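Local coordinates for protein Non-heme chloroperoxidase CPO-A1 (Streptomyces aureofaciens, PDB 1A8Q) that is a cofactor-free haloperoxidase of the alpha/beta hydrolase superfamily, able to brominate and possibly chlorinating in 7-chlorotetracycline biosynthesis, at residues K156-G161 with D178-M183. Residues are numbered along the deposited sequence; the frame is centred on the assembly and turned at random.
Sequences KDTAEG and DAFWYM
Phe180 lays one face of its ring against the backbone of helix 137-162 at Ala159, whose CA sits 4.1 Å above the ring plane, nearer the edge of the ring than its centre. The methyl group of Ala159 reaches the same side of the ring, with CB 3.8 Å from CD2 of Phe180. With chi1 at 180° the phenyl group is swung away from its own backbone N and slants along helix 137-162, from Ala159 toward Thr158, whose CG2 is 4.1 Å from Phe180 CZ; the Thr158 hydroxyl is hydrogen-bonded to Phe154 O. The two helices, 137-162 and 174-184, follow strand 112-118 and belong to the region inserted before strand 215-220, the cap of the alpha/beta hydrolase fold. Their local axes approach to 9.0 Å at 126°, closer to antiparallel than to parallel. Phe180 lies on the inner side of this cap, also touching Phe162, Pro29 and Leu30, and its side chain is about 7 Å from that of His252 in the catalytic triad. Toward the surface, the aliphatic part of Lys156 runs alongside the indole of Trp181, CG of the lysine touching CD1 of Trp181 at 3.8 Å. Beyond CG the chain bends twice, leaving NZ 5.7 Å from Asp178 OD1, oppositely charged but not in contact; that oxygen is hydrogen-bonded to Gln174. A hydrogen bond from Trp181 NE1 to Ser152 OG ties the indole to helix 137-162 one turn before Lys156.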
ATOM      1  N   LYS A 156     -15.066   8.147  -8.278  1.00  8.75           N
ATOM      2  CA  LYS A 156     -16.080   7.219  -8.771  1.00 11.17           C
ATOM      3  C   LYS A 156     -15.623   6.554 -10.068  1.00 11.47           C
ATOM      4  O   LYS A 156     -15.766   5.318 -10.212  1.00 12.54           O
ATOM      5  CB  LYS A 156     -17.398   7.962  -9.034  1.00 11.50           C
ATOM      6  CG  LYS A 156     -17.841   8.619  -7.705  1.00 15.75           C
ATOM      7  CD  LYS A 156     -18.972   9.603  -7.809  1.00 19.78           C
ATOM      8  CE  LYS A 156     -20.031   9.292  -8.838  1.00 24.24           C
ATOM      9  NZ  LYS A 156     -20.822   8.077  -8.443  1.00 28.86           N
ATOM     10  N   ASP A 157     -15.015   7.337 -10.982  1.00 10.75           N
ATOM     11  CA  ASP A 157     -14.572   6.735 -12.234  1.00 11.82           C
ATOM     12  C   ASP A 157     -13.354   5.819 -12.042  1.00 11.24           C
ATOM     13  O   ASP A 157     -13.273   4.780 -12.710  1.00 13.63           O
ATOM     14  CB  ASP A 157     -14.185   7.848 -13.218  1.00 14.68           C
ATOM     15  CG  ASP A 157     -15.371   8.715 -13.634  1.00 17.07           C
ATOM     16  OD1 ASP A 157     -16.525   8.323 -13.522  1.00 18.28           O
ATOM     17  OD2 ASP A 157     -15.112   9.828 -14.124  1.00 20.74           O
ATOM     18  N   THR A 158     -12.458   6.188 -11.165  1.00  9.56           N
ATOM     19  CA  THR A 158     -11.244   5.409 -10.900  1.00 11.18           C
ATOM     20  C   THR A 158     -11.542   4.088 -10.210  1.00 10.59           C
ATOM     21  O   THR A 158     -10.754   3.141 -10.420  1.00 10.79           O
ATOM     22  CB  THR A 158     -10.327   6.267 -10.018  1.00 12.67           C
ATOM     23  OG1 THR A 158     -10.022   7.439 -10.825  1.00 12.71           O
ATOM     24  CG2 THR A 158      -9.017   5.564  -9.676  1.00 14.22           C
ATOM     25  N   ALA A 159     -12.625   4.043  -9.435  1.00  8.85           N
ATOM     26  CA  ALA A 159     -12.928   2.748  -8.757  1.00 10.05           C
ATOM     27  C   ALA A 159     -13.127   1.627  -9.750  1.00 12.15           C
ATOM     28  O   ALA A 159     -12.815   0.461  -9.410  1.00 11.05           O
ATOM     29  CB  ALA A 159     -14.170   2.935  -7.893  1.00 11.40           C
ATOM     30  N   GLU A 160     -13.620   1.878 -10.953  1.00 10.97           N
ATOM     31  CA  GLU A 160     -13.824   0.847 -11.959  1.00 13.80           C
ATOM     32  C   GLU A 160     -12.510   0.135 -12.315  1.00 13.56           C
ATOM     33  O   GLU A 160     -12.463  -1.084 -12.233  1.00 14.49           O
ATOM     34  CB  GLU A 160     -14.416   1.421 -13.253  1.00 17.63           C
ATOM     35  CG  GLU A 160     -15.762   2.117 -13.031  1.00 22.97           C
ATOM     36  CD  GLU A 160     -16.848   1.135 -12.597  1.00 26.78           C
ATOM     37  OE1 GLU A 160     -16.902   0.002 -13.120  1.00 29.19           O
ATOM     38  OE2 GLU A 160     -17.674   1.488 -11.727  1.00 28.90           O
ATOM     39  N   GLY A 161     -11.478   0.909 -12.614  1.00 13.02           N
ATOM     40  CA  GLY A 161     -10.182   0.286 -12.918  1.00 12.47           C
ATOM     41  C   GLY A 161      -9.551  -0.338 -11.679  1.00 11.44           C
ATOM     42  O   GLY A 161      -8.845  -1.358 -11.768  1.00 10.61           O
ATOM     43  N   ASP A 178     -18.500   2.531  -3.610  1.00  8.35           N
ATOM     44  CA  ASP A 178     -18.899   3.625  -2.741  1.00  7.53           C
ATOM     45  C   ASP A 178     -17.930   3.805  -1.586  1.00  6.06           C
ATOM     46  O   ASP A 178     -17.630   4.913  -1.155  1.00  7.16           O
ATOM     47  CB  ASP A 178     -20.321   3.416  -2.188  1.00 10.40           C
ATOM     48  CG  ASP A 178     -21.385   3.536  -3.268  1.00 15.90           C
ATOM     49  OD1 ASP A 178     -21.194   4.046  -4.377  1.00 14.75           O
ATOM     50  OD2 ASP A 178     -22.475   2.967  -3.045  1.00 20.39           O
ATOM     51  N   ALA A 179     -17.402   2.692  -1.043  1.00  5.05           N
ATOM     52  CA  ALA A 179     -16.432   2.821   0.053  1.00  5.66           C
ATOM     53  C   ALA A 179     -15.087   3.425  -0.394  1.00  4.95           C
ATOM     54  O   ALA A 179     -14.425   4.133   0.378  1.00  6.79           O
ATOM     55  CB  ALA A 179     -16.205   1.455   0.686  1.00  8.85           C
ATOM     56  N   PHE A 180     -14.691   3.088  -1.626  1.00  7.32           N
ATOM     57  CA  PHE A 180     -13.496   3.677  -2.238  1.00  5.74           C
ATOM     58  C   PHE A 180     -13.652   5.210  -2.248  1.00  7.38           C
ATOM     59  O   PHE A 180     -12.745   5.915  -1.789  1.00  7.26           O
ATOM     60  CB  PHE A 180     -13.352   3.113  -3.667  1.00  6.97           C
ATOM     61  CG  PHE A 180     -12.140   3.657  -4.407  1.00  8.07           C
ATOM     62  CD1 PHE A 180     -10.924   3.002  -4.322  1.00  7.47           C
ATOM     63  CD2 PHE A 180     -12.276   4.766  -5.222  1.00  7.48           C
ATOM     64  CE1 PHE A 180      -9.837   3.510  -5.032  1.00  9.98           C
ATOM     65  CE2 PHE A 180     -11.182   5.261  -5.934  1.00 11.46           C
ATOM     66  CZ  PHE A 180      -9.965   4.615  -5.830  1.00 10.16           C
ATOM     67  N   TRP A 181     -14.785   5.624  -2.803  1.00  6.42           N
ATOM     68  CA  TRP A 181     -15.054   7.087  -2.840  1.00  6.54           C
ATOM     69  C   TRP A 181     -15.051   7.682  -1.451  1.00  6.78           C
ATOM     70  O   TRP A 181     -14.456   8.740  -1.221  1.00  6.22           O
ATOM     71  CB  TRP A 181     -16.389   7.307  -3.545  1.00  6.69           C
ATOM     72  CG  TRP A 181     -16.884   8.731  -3.524  1.00  7.28           C
ATOM     73  CD1 TRP A 181     -16.538   9.744  -4.347  1.00  8.31           C
ATOM     74  CD2 TRP A 181     -17.826   9.235  -2.575  1.00  7.18           C
ATOM     75  NE1 TRP A 181     -17.253  10.897  -3.964  1.00  5.96           N
ATOM     76  CE2 TRP A 181     -18.045  10.586  -2.899  1.00  8.82           C
ATOM     77  CE3 TRP A 181     -18.539   8.683  -1.513  1.00  9.39           C
ATOM     78  CZ2 TRP A 181     -18.919  11.394  -2.178  1.00  8.09           C
ATOM     79  CZ3 TRP A 181     -19.428   9.482  -0.810  1.00 11.29           C
ATOM     80  CH2 TRP A 181     -19.594  10.854  -1.125  1.00  8.92           C
ATOM     81  N   TYR A 182     -15.713   7.058  -0.479  1.00  4.89           N
ATOM     82  CA  TYR A 182     -15.797   7.569   0.895  1.00  7.35           C
ATOM     83  C   TYR A 182     -14.427   7.743   1.523  1.00  8.98           C
ATOM     84  O   TYR A 182     -14.153   8.757   2.188  1.00  7.24           O
ATOM     85  CB  TYR A 182     -16.622   6.533   1.706  1.00  6.98           C
ATOM     86  CG  TYR A 182     -16.735   6.798   3.184  1.00  8.94           C
ATOM     87  CD1 TYR A 182     -15.838   6.250   4.088  1.00  9.12           C
ATOM     88  CD2 TYR A 182     -17.830   7.525   3.674  1.00 11.14           C
ATOM     89  CE1 TYR A 182     -15.943   6.469   5.445  1.00 11.99           C
ATOM     90  CE2 TYR A 182     -17.959   7.714   5.039  1.00 11.26           C
ATOM     91  CZ  TYR A 182     -17.049   7.163   5.907  1.00 13.02           C
ATOM     92  OH  TYR A 182     -17.130   7.365   7.265  1.00 15.90           O
ATOM     93  N   MET A 183     -13.518   6.757   1.371  1.00  6.25           N
ATOM     94  CA  MET A 183     -12.181   6.889   1.888  1.00  4.93           C
ATOM     95  C   MET A 183     -11.411   8.014   1.137  1.00  5.81           C
ATOM     96  O   MET A 183     -10.674   8.734   1.820  1.00  6.91           O
ATOM     97  CB  MET A 183     -11.399   5.539   1.742  1.00  5.46           C
ATOM     98  CG  MET A 183     -12.063   4.555   2.745  1.00  6.26           C
ATOM     99  SD  MET A 183     -11.050   3.014   2.690  1.00  9.89           S
ATOM    100  CE  MET A 183     -11.844   2.242   1.306  1.00 11.13           C
TER